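Local structure of putative isomerase YbhH (Escherichia coli, 6OTV) at residues A[11-16]-A[150-155]; A[56-61]-A[78-83]; A[71-76]-A[119-124]. The protein probably acts as an isomerase of the PrpF family, whose members share the diaminopimelate epimerase-like fold, though its substrate is not established. One frame throughout, in Å; residues are numbered along the deposited sequence. Where two conformers were deposited one is given.

Contact 1 of 3, residues A[11-16]-A[150-155]; sequences GGTSRG and DGVPGT. With EDO (1,2-ethanediol), chain E; EDO (1,2-ethanediol), chain P.
Thr13 and Val152 meet where the type II' beta turn from Gly11 to Ser14, the hairpin tip between strands 3-11 and 14-20, faces the loop between strands 129-135 and 158-163. The turn is closed by backbone bonds in both directions, Gly11 N to Ser14 O and Ser14 N to Gly11 O, and Asn95 OD1 takes the N-H of Thr13. Gly12, with phi 62° and psi -123°, turns its carbonyl toward the loop.

From CB of Val152, which points toward the turn, the two methyls part. Val152 CG2, anti to the carbonyl carbon, ends 3.3 Å from Gly12 O and 4.0 Å from Thr13 CG2, the two side chains meeting at a slant. Val152 CG1, anti to the backbone N (chi1 -172°), goes instead to a bound ethanediol and lies 3.4 Å from its C2. Thr13 CG2 has a second neighbour in the loop, Asp150 O, at 3.2 Å. Contact between the segments is thus made by methyl groups against carbonyls and each other, and it is small, 117 Å² in all.

Polar atoms here find partners outside the two segments. Arg10 NH1 bonds to Gly12 O, the same oxygen that Val152 CG2 approaches, while Asp150 OD2 accepts from Ala316 N. Two ethanediols, probably from the crystallisation liquor, line the loop: one has O1 2.6 Å from Val152 O. The ethanediol beside Val152 CG1 bonds through its O2 to Pro153 O at 2.7 Å, with Thr155 N 3.1 Å from that same hydroxyl oxygen.

Contact 2 of 3, residues A[56-61]-A[78-83]; sequences LTSKVA and AQVIVH. With PO4 (phosphate ion), chain J.
Strands 59-61 and 78-80 run antiparallel, 4.9 Å apart at their closest and 152° between directions, with Val60 and Ala78 a hydrogen-bonded pair and Lys59 and Gln79 a non-hydrogen-bonded one. Val60 N gives to Ala78 O and Ala78 N returns the bond to Val60 O; Val80 N then reaches Ser58 O at 3.1 Å. On the face carrying Lys59 and Gln79 the two long chains slant across each other. Gln79 folds back at chi2 (74°), which brings its amide to the lysine. Lys59 runs straight to CE and then bends at chi4 (-67°), and Lys59 NZ meets Gln79 OE1 at 2.6 Å, in the carbonyl plane on a lone pair. The other half of the amide is held too, since Gln79 NE2 donates to Pro55 O.

This is a beta hairpin of strands 59-65 and 73-80, and its opposite face, with Val60 and Ala78, lies against helix 28-39 through Leu35 and Met39. Here Val60 CB sits 4.2 Å from Ala78 CB, and Val60 CG2 touches Val80 CG2 at 3.7 Å. Ser58 stands just before strand 59-65. Ser58 OG lies 2.6 Å from Val80 O and also close to Glu46 OE2.

Beyond the hairpin strand the backbone grips a phosphate, probably from the crystallisation liquor. Val82 N donates to phosphate O3 at 3.0 Å. The next amide along the chain, His83 N, donates to phosphate O1 at 2.9 Å.

Contact 3 of 3, residues A[71-76]-A[119-124]; sequences ADVDYL and VRIRNV
Val73 and Ile121 run alongside each other in the same direction, with Val73 CG2 3.8 Å from Ile121 CG1, in the tightly packed half of this parallel pairing. Tyr75 CB continues the row against Ile121 CG2 at 3.7 Å. The Tyr75 ring, on this same face, stands oblique to the Asn123 amide, the planes 51° apart and Asn123 ND2 3.4 Å from Tyr75 CD2. Met96 and Val100 of helix 94-106 pack on the ring, and Tyr75 OH bonds to Cys93 O.

Backbone bonds alternate along the strands. Val73 N meets Arg120 O, Arg122 N meets Val73 O, Tyr75 N meets Arg122 O, and Val124 N meets Tyr75 O at 2.8 Å. Arg120 O also takes Asp72 N, so one carbonyl is gripped by two successive N-H groups. Asp72 OD2 answers by accepting Arg120 N at 2.7 Å, nearly straight (170°) but from above the carboxylate plane.

The other face, with Asp74 and Arg122, is more polar and opens toward solvent at Arg122 and Val124. Arg122, extended from CG to NE, brings NH1 to Asp74 OD2 at 2.8 Å in a salt bridge. That OD2 sits at the guanidinium edge, near its plane, and the same NH1 is close to both carboxylate oxygens, although the two planes are 68° apart. Ser66 OG bonds to Asp74 OD1 and Ser67 N to OD2. Val124 CG2 lies over one guanidinium face, near its border, and 3.9 Å from Asp74 CB.

At the 71-72 end Arg118 of the second subunit bridges to Asp72 OD1, and Arg120 bonds to Arg70 O of that subunit and to Glu131 of its own. Parallel strands 73-80 and 116-123, with helix 94-106 between them in sequence and packed on the Val73-Ile121-Tyr75 face, are consistent with the strand-wrapped helix of the diaminopimelate epimerase-like fold.

How the contacts relate
Contacts 2 and 3 share strand 73-80, which pairs with strand 59-65 on one side and strand 116-123 on the other; Ala61 CB of contact 2 packs 3.6 Å from Tyr75 CE1 of contact 3. Contact 1 joins the row through strand 14-20, neighbour of 59-65: Arg15 N probably bonds to Leu56 O, and Ser14 OG lies 3.3 Å from Lys59 CE. Contacts 1 and 3 do not touch, their nearest atoms being about 8 Å apart. The Thr13 side chain is about 6 Å from a bound phosphate, and the Lys59 side chain about 5 Å from a phosphate other than the one held by Val82 and His83; such ions often mark pockets, but no active site is established here.

Contact 1 of 3, residues A[11-16]-A[150-155]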
loop_
_atom_site.group_PDB
_atom_site.type_symbol
_atom_site.label_atom_id
_atom_site.label_comp_id
_atom_site.label_asym_id
_atom_site.label_seq_id
_atom_site.Cartn_x
_atom_site.Cartn_y
_atom_site.Cartn_z
ATOM N N GLY A 11 -21.312 -0.788 -12.979
ATOM C CA GLY A 11 -20.346 -1.332 -12.049
ATOM C C GLY A 11 -21.020 -2.329 -11.133
ATOM O O GLY A 11 -21.730 -1.936 -10.203
ATOM N N GLY A 12 -20.820 -3.615 -11.389
ATOM C CA GLY A 12 -21.520 -4.626 -10.616
ATOM C C GLY A 12 -23.016 -4.490 -10.824
ATOM O O GLY A 12 -23.514 -4.529 -11.955
ATOM N N THR A 13 -23.749 -4.311 -9.724
ATOM C CA THR A 13 -25.196 -4.144 -9.755
ATOM C C THR A 13 -25.613 -2.678 -9.715
ATOM O O THR A 13 -26.763 -2.375 -9.382
ATOM C CB THR A 13 -25.839 -4.898 -8.593
ATOM O OG1 THR A 13 -25.338 -4.380 -7.353
ATOM C CG2 THR A 13 -25.521 -6.376 -8.683
ATOM N N SER A 14 -24.700 -1.767 -10.037
ATOM C CA SER A 14 -24.970 -0.339 -10.040
ATOM C C SER A 14 -24.589 0.238 -11.394
ATOM O O SER A 14 -23.883 -0.392 -12.185
ATOM C CB SER A 14 -24.206 0.381 -8.919
ATOM O OG SER A 14 -24.674 -0.018 -7.644
ATOM N N ARG A 15 -25.055 1.460 -11.646
ATOM C CA ARG A 15 -24.778 2.159 -12.893
ATOM C C ARG A 15 -24.707 3.654 -12.614
ATOM O O ARG A 15 -25.423 4.170 -11.751
ATOM C CB ARG A 15 -25.857 1.863 -13.938
ATOM C CG ARG A 15 -25.527 2.310 -15.349
ATOM C CD ARG A 15 -26.748 2.131 -16.232
ATOM N NE ARG A 15 -27.746 3.161 -15.963
ATOM C CZ ARG A 15 -29.051 3.012 -16.165
ATOM N NH1 ARG A 15 -29.530 1.863 -16.624
ATOM N NH2 ARG A 15 -29.878 4.011 -15.894
ATOM N N GLY A 16 -23.842 4.346 -13.346
ATOM C CA GLY A 16 -23.756 5.785 -13.182
ATOM C C GLY A 16 -22.657 6.385 -14.031
ATOM O O GLY A 16 -22.077 5.725 -14.898
ATOM N N ASP A 150 -25.255 -12.028 -9.337
ATOM C CA ASP A 150 -26.681 -11.821 -9.113
ATOM C C ASP A 150 -27.069 -10.383 -9.432
ATOM O O ASP A 150 -26.313 -9.446 -9.168
ATOM C CB ASP A 150 -27.054 -12.139 -7.665
ATOM C CG ASP A 150 -27.009 -13.618 -7.362
ATOM O OD1 ASP A 150 -26.927 -14.427 -8.312
ATOM O OD2 ASP A 150 -27.049 -13.972 -6.166
ATOM N N GLY A 151 -28.264 -10.215 -9.997
ATOM C CA GLY A 151 -28.809 -8.908 -10.280
ATOM C C GLY A 151 -28.487 -8.354 -11.650
ATOM O O GLY A 151 -29.042 -7.313 -12.025
ATOM N N VAL A 152 -27.604 -9.006 -12.408
ATOM C CA VAL A 152 -27.211 -8.548 -13.730
ATOM C C VAL A 152 -27.366 -9.708 -14.705
ATOM O O VAL A 152 -26.781 -10.775 -14.492
ATOM C CB VAL A 152 -25.766 -8.019 -13.767
ATOM C CG1 VAL A 152 -25.490 -7.371 -15.104
ATOM C CG2 VAL A 152 -25.526 -7.034 -12.635
ATOM N N PRO A 153 -28.125 -9.556 -15.786
ATOM C CA PRO A 153 -28.286 -10.664 -16.735
ATOM C C PRO A 153 -27.006 -10.929 -17.517
ATOM O O PRO A 153 -26.107 -10.089 -17.610
ATOM C CB PRO A 153 -29.410 -10.183 -17.664
ATOM C CG PRO A 153 -30.059 -9.031 -16.943
ATOM C CD PRO A 153 -28.974 -8.404 -16.129
ATOM N N GLY A 154 -26.936 -12.134 -18.081
ATOM C CA GLY A 154 -25.826 -12.506 -18.935
ATOM C C GLY A 154 -24.517 -12.692 -18.180
ATOM O O GLY A 154 -24.466 -12.814 -16.952
ATOM N N THR A 155 -23.436 -12.712 -18.954
ATOM C CA THR A 155 -22.097 -12.890 -18.417
ATOM C C THR A 155 -21.181 -11.804 -18.957
ATOM O O THR A 155 -21.408 -11.257 -20.038
ATOM C CB THR A 155 -21.522 -14.274 -18.766
ATOM O OG1 THR A 155 -21.529 -14.454 -20.188
ATOM C CG2 THR A 155 -22.344 -15.380 -18.109
HETATM C C1 EDO E . -22.175 -10.098 -16.102
HETATM O O1 EDO E . -22.145 -9.678 -14.736
HETATM C C2 EDO E . -23.169 -9.222 -16.850
HETATM O O2 EDO E . -23.448 -9.728 -18.159
HETATM C C1 EDO P . -27.637 -14.008 -13.137
HETATM O O1 EDO P . -27.171 -12.698 -12.802
HETATM C C2 EDO P . -27.943 -14.090 -14.629
HETATM O O2 EDO P . -26.740 -13.936 -15.394
#

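Contact 2 of 3, residues A[56-61]-A[78-83]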
loop_
_atom_site.group_PDB
_atom_site.type_symbol
_atom_site.label_atom_id
_atom_site.label_comp_id
_atom_site.label_asym_id
_atom_site.label_seq_id
_atom_site.Cartn_x
_atom_site.Cartn_y
_atom_site.Cartn_z
ATOM N N LEU A 56 -29.633 2.758 -7.290
ATOM C CA LEU A 56 -28.647 1.903 -7.934
ATOM C C LEU A 56 -28.163 2.465 -9.265
ATOM O O LEU A 56 -27.059 2.124 -9.702
ATOM C CB LEU A 56 -29.228 0.503 -8.138
ATOM C CG LEU A 56 -29.473 -0.295 -6.854
ATOM C CD1 LEU A 56 -30.029 -1.669 -7.175
ATOM C CD2 LEU A 56 -28.189 -0.415 -6.040
ATOM N N THR A 57 -28.954 3.322 -9.912
ATOM C CA THR A 57 -28.619 3.870 -11.220
ATOM C C THR A 57 -28.478 5.389 -11.173
ATOM O O THR A 57 -28.712 6.074 -12.170
ATOM C CB THR A 57 -29.664 3.462 -12.256
ATOM O OG1 THR A 57 -30.952 3.924 -11.833
ATOM C CG2 THR A 57 -29.705 1.944 -12.410
ATOM N N SER A 58 -28.093 5.923 -10.019
ATOM C CA SER A 58 -27.939 7.360 -9.824
ATOM C C SER A 58 -26.672 7.631 -9.020
ATOM O O SER A 58 -26.680 8.343 -8.015
ATOM C CB SER A 58 -29.174 7.945 -9.139
ATOM O OG SER A 58 -29.090 9.358 -9.058
ATOM N N LYS A 59 -25.560 7.057 -9.470
ATOM C CA LYS A 59 -24.288 7.143 -8.772
ATOM C C LYS A 59 -23.245 7.811 -9.659
ATOM O O LYS A 59 -23.389 7.879 -10.883
ATOM C CB LYS A 59 -23.803 5.750 -8.345
ATOM C CG LYS A 59 -24.776 4.990 -7.441
ATOM C CD LYS A 59 -24.193 3.641 -7.032
ATOM C CE LYS A 59 -25.150 2.840 -6.160
ATOM N NZ LYS A 59 -25.355 3.482 -4.837
ATOM N N VAL A 60 -22.189 8.317 -9.023
ATOM C CA VAL A 60 -21.090 8.980 -9.719
ATOM C C VAL A 60 -19.771 8.472 -9.149
ATOM O O VAL A 60 -19.635 8.296 -7.934
ATOM C CB VAL A 60 -21.174 10.520 -9.596
ATOM C CG1 VAL A 60 -19.996 11.178 -10.296
ATOM C CG2 VAL A 60 -22.489 11.042 -10.164
ATOM N N ALA A 61 -18.802 8.239 -10.032
ATOM C CA ALA A 61 -17.427 7.941 -9.652
ATOM C C ALA A 61 -16.521 8.992 -10.275
ATOM O O ALA A 61 -16.514 9.162 -11.500
ATOM C CB ALA A 61 -17.015 6.539 -10.108
ATOM N N ALA A 78 -19.940 9.431 -5.160
ATOM C CA ALA A 78 -21.019 10.339 -4.795
ATOM C C ALA A 78 -22.351 9.682 -5.118
ATOM O O ALA A 78 -22.524 9.122 -6.205
ATOM C CB ALA A 78 -20.896 11.680 -5.528
ATOM N N GLN A 79 -23.282 9.745 -4.171
ATOM C CA GLN A 79 -24.653 9.298 -4.376
ATOM C C GLN A 79 -25.505 10.513 -4.723
ATOM O O GLN A 79 -25.591 11.461 -3.934
ATOM C CB GLN A 79 -25.194 8.595 -3.129
ATOM C CG GLN A 79 -26.603 8.025 -3.275
ATOM C CD GLN A 79 -26.648 6.770 -4.130
ATOM O OE1 GLN A 79 -25.787 5.897 -4.020
ATOM N NE2 GLN A 79 -27.654 6.674 -4.991
ATOM N N VAL A 80 -26.116 10.497 -5.901
ATOM C CA VAL A 80 -26.968 11.591 -6.350
ATOM C C VAL A 80 -28.404 11.203 -6.030
ATOM O O VAL A 80 -28.957 10.280 -6.637
ATOM C CB VAL A 80 -26.777 11.891 -7.842
ATOM C CG1 VAL A 80 -27.677 13.035 -8.277
ATOM C CG2 VAL A 80 -25.320 12.231 -8.126
ATOM N N ILE A 81 -28.998 11.902 -5.060
ATOM C CA ILE A 81 -30.335 11.559 -4.602
ATOM C C ILE A 81 -31.338 11.760 -5.736
ATOM O O ILE A 81 -31.193 12.658 -6.577
ATOM C CB ILE A 81 -30.700 12.398 -3.366
ATOM C CG1 ILE A 81 -29.595 12.277 -2.314
ATOM C CG2 ILE A 81 -32.022 11.951 -2.775
ATOM C CD1 ILE A 81 -29.331 10.841 -1.871
ATOM N N VAL A 82 -32.356 10.902 -5.771
ATOM C CA VAL A 82 -33.323 10.912 -6.863
ATOM C C VAL A 82 -34.468 11.885 -6.602
ATOM O O VAL A 82 -34.737 12.773 -7.418
ATOM C CB VAL A 82 -33.872 9.492 -7.113
ATOM C CG1 VAL A 82 -35.002 9.537 -8.134
ATOM C CG2 VAL A 82 -32.760 8.562 -7.579
ATOM N N HIS A 83 -35.151 11.749 -5.466
ATOM C CA HIS A 83 -36.375 12.504 -5.224
ATOM C C HIS A 83 -36.128 13.918 -4.707
ATOM O O HIS A 83 -37.090 14.676 -4.554
ATOM C CB HIS A 83 -37.276 11.733 -4.254
ATOM C CG HIS A 83 -37.658 10.371 -4.750
ATOM N ND1 HIS A 83 -38.514 10.180 -5.813
ATOM C CD2 HIS A 83 -37.291 9.135 -4.336
ATOM C CE1 HIS A 83 -38.661 8.884 -6.031
ATOM N NE2 HIS A 83 -37.929 8.229 -5.149
HETATM P P PO4 J . -33.551 8.440 -3.273
HETATM O O1 PO4 J . -34.416 9.567 -3.780
HETATM O O2 PO4 J . -34.196 7.118 -3.617
HETATM O O3 PO4 J . -32.188 8.523 -3.920
HETATM O O4 PO4 J . -33.403 8.568 -1.775
#

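Contact 3 of 3, residues A[71-76]-A[119-124]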
loop_
_atom_site.group_PDB
_atom_site.type_symbol
_atom_site.label_atom_id
_atom_site.label_comp_id
_atom_site.label_asym_id
_atom_site.label_seq_id
_atom_site.Cartn_x
_atom_site.Cartn_y
_atom_site.Cartn_z
ATOM N N ALA A 71 -0.974 4.510 -4.153
ATOM C CA ALA A 71 -2.044 4.132 -5.063
ATOM C C ALA A 71 -1.759 4.656 -6.465
ATOM O O ALA A 71 -0.950 5.565 -6.660
ATOM C CB ALA A 71 -3.400 4.659 -4.577
ATOM N N ASP A 72 -2.438 4.062 -7.447
ATOM C CA ASP A 72 -2.349 4.534 -8.824
ATOM C C ASP A 72 -3.391 5.610 -9.109
ATOM O O ASP A 72 -3.058 6.684 -9.618
ATOM C CB ASP A 72 -2.517 3.366 -9.804
ATOM C CG ASP A 72 -1.527 2.240 -9.553
ATOM O OD1 ASP A 72 -0.373 2.524 -9.166
ATOM O OD2 ASP A 72 -1.905 1.066 -9.739
ATOM N N VAL A 73 -4.652 5.345 -8.781
ATOM C CA VAL A 73 -5.726 6.289 -9.048
ATOM C C VAL A 73 -6.496 6.554 -7.764
ATOM O O VAL A 73 -6.549 5.715 -6.857
ATOM C CB VAL A 73 -6.683 5.793 -10.157
ATOM C CG1 VAL A 73 -5.921 5.520 -11.440
ATOM C CG2 VAL A 73 -7.439 4.559 -9.703
ATOM N N ASP A 74 -7.093 7.739 -7.692
ATOM C CA ASP A 74 -8.011 8.099 -6.623
ATOM C C ASP A 74 -9.447 7.947 -7.104
ATOM O O ASP A 74 -9.759 8.225 -8.266
ATOM C CB ASP A 74 -7.769 9.532 -6.149
ATOM C CG ASP A 74 -6.629 9.630 -5.160
ATOM O OD1 ASP A 74 -6.204 8.578 -4.630
ATOM O OD2 ASP A 74 -6.154 10.760 -4.914
ATOM N N TYR A 75 -10.319 7.509 -6.198
ATOM C CA TYR A 75 -11.716 7.222 -6.512
ATOM C C TYR A 75 -12.593 7.903 -5.471
ATOM O O TYR A 75 -12.556 7.543 -4.289
ATOM C CB TYR A 75 -11.958 5.710 -6.550
ATOM C CG TYR A 75 -13.393 5.265 -6.342
ATOM C CD1 TYR A 75 -14.422 5.747 -7.144
ATOM C CD2 TYR A 75 -13.711 4.334 -5.362
ATOM C CE1 TYR A 75 -15.728 5.327 -6.960
ATOM C CE2 TYR A 75 -15.014 3.909 -5.170
ATOM C CZ TYR A 75 -16.018 4.408 -5.971
ATOM O OH TYR A 75 -17.314 3.982 -5.780
ATOM N N LEU A 76 -13.371 8.889 -5.908
ATOM C CA LEU A 76 -14.334 9.579 -5.060
ATOM C C LEU A 76 -15.737 9.189 -5.501
ATOM O O LEU A 76 -16.107 9.401 -6.662
ATOM C CB LEU A 76 -14.148 11.094 -5.136
ATOM C CG LEU A 76 -15.197 11.941 -4.413
ATOM C CD1 LEU A 76 -15.192 11.654 -2.920
ATOM C CD2 LEU A 76 -14.968 13.423 -4.686
ATOM N N VAL A 119 -4.482 -2.451 -10.802
ATOM C CA VAL A 119 -4.766 -1.041 -10.562
ATOM C C VAL A 119 -4.937 -0.838 -9.064
ATOM O O VAL A 119 -5.846 -1.414 -8.457
ATOM C CB VAL A 119 -6.019 -0.559 -11.313
ATOM C CG1 VAL A 119 -6.220 0.934 -11.084
ATOM C CG2 VAL A 119 -5.914 -0.871 -12.799
ATOM N N ARG A 120 -4.075 -0.015 -8.473
ATOM C CA ARG A 120 -4.156 0.317 -7.056
ATOM C C ARG A 120 -5.069 1.525 -6.874
ATOM O O ARG A 120 -4.758 2.625 -7.344
ATOM C CB ARG A 120 -2.763 0.598 -6.498
ATOM C CG ARG A 120 -1.920 -0.649 -6.340
ATOM C CD ARG A 120 -2.153 -1.276 -4.982
ATOM N NE ARG A 120 -1.654 -2.641 -4.916
ATOM C CZ ARG A 120 -1.154 -3.197 -3.818
ATOM N NH1 ARG A 120 -1.071 -2.492 -2.697
ATOM N NH2 ARG A 120 -0.726 -4.452 -3.846
ATOM N N ILE A 121 -6.190 1.320 -6.188
ATOM C CA ILE A 121 -7.236 2.326 -6.056
ATOM C C ILE A 121 -7.301 2.782 -4.607
ATOM O O ILE A 121 -7.327 1.954 -3.689
ATOM C CB ILE A 121 -8.598 1.777 -6.513
ATOM C CG1 ILE A 121 -8.538 1.352 -7.982
ATOM C CG2 ILE A 121 -9.700 2.805 -6.279
ATOM C CD1 ILE A 121 -9.746 0.555 -8.431
ATOM N N ARG A 122 -7.330 4.094 -4.402
ATOM C CA ARG A 122 -7.589 4.679 -3.094
ATOM C C ARG A 122 -8.967 5.324 -3.122
ATOM O O ARG A 122 -9.210 6.242 -3.913
ATOM C CB ARG A 122 -6.521 5.708 -2.726
ATOM C CG ARG A 122 -6.894 6.585 -1.539
ATOM C CD ARG A 122 -5.800 7.596 -1.239
ATOM N NE ARG A 122 -6.293 8.737 -0.474
ATOM C CZ ARG A 122 -6.421 9.966 -0.961
ATOM N NH1 ARG A 122 -6.083 10.225 -2.215
ATOM N NH2 ARG A 122 -6.881 10.942 -0.192
ATOM N N ASN A 123 -9.870 4.833 -2.275
ATOM C CA ASN A 123 -11.194 5.434 -2.150
ATOM C C ASN A 123 -11.088 6.664 -1.259
ATOM O O ASN A 123 -10.820 6.547 -0.058
ATOM C CB ASN A 123 -12.201 4.437 -1.589
ATOM C CG ASN A 123 -13.526 5.091 -1.244
ATOM O OD1 ASN A 123 -13.888 5.208 -0.072
ATOM N ND2 ASN A 123 -14.247 5.546 -2.265
ATOM N N VAL A 124 -11.301 7.845 -1.851
ATOM C CA VAL A 124 -11.152 9.102 -1.122
ATOM C C VAL A 124 -12.170 9.208 0.004
ATOM O O VAL A 124 -11.900 9.831 1.038
ATOM C CB VAL A 124 -11.257 10.290 -2.102
ATOM C CG1 VAL A 124 -11.099 11.614 -1.371
ATOM C CG2 VAL A 124 -10.210 10.167 -3.198
#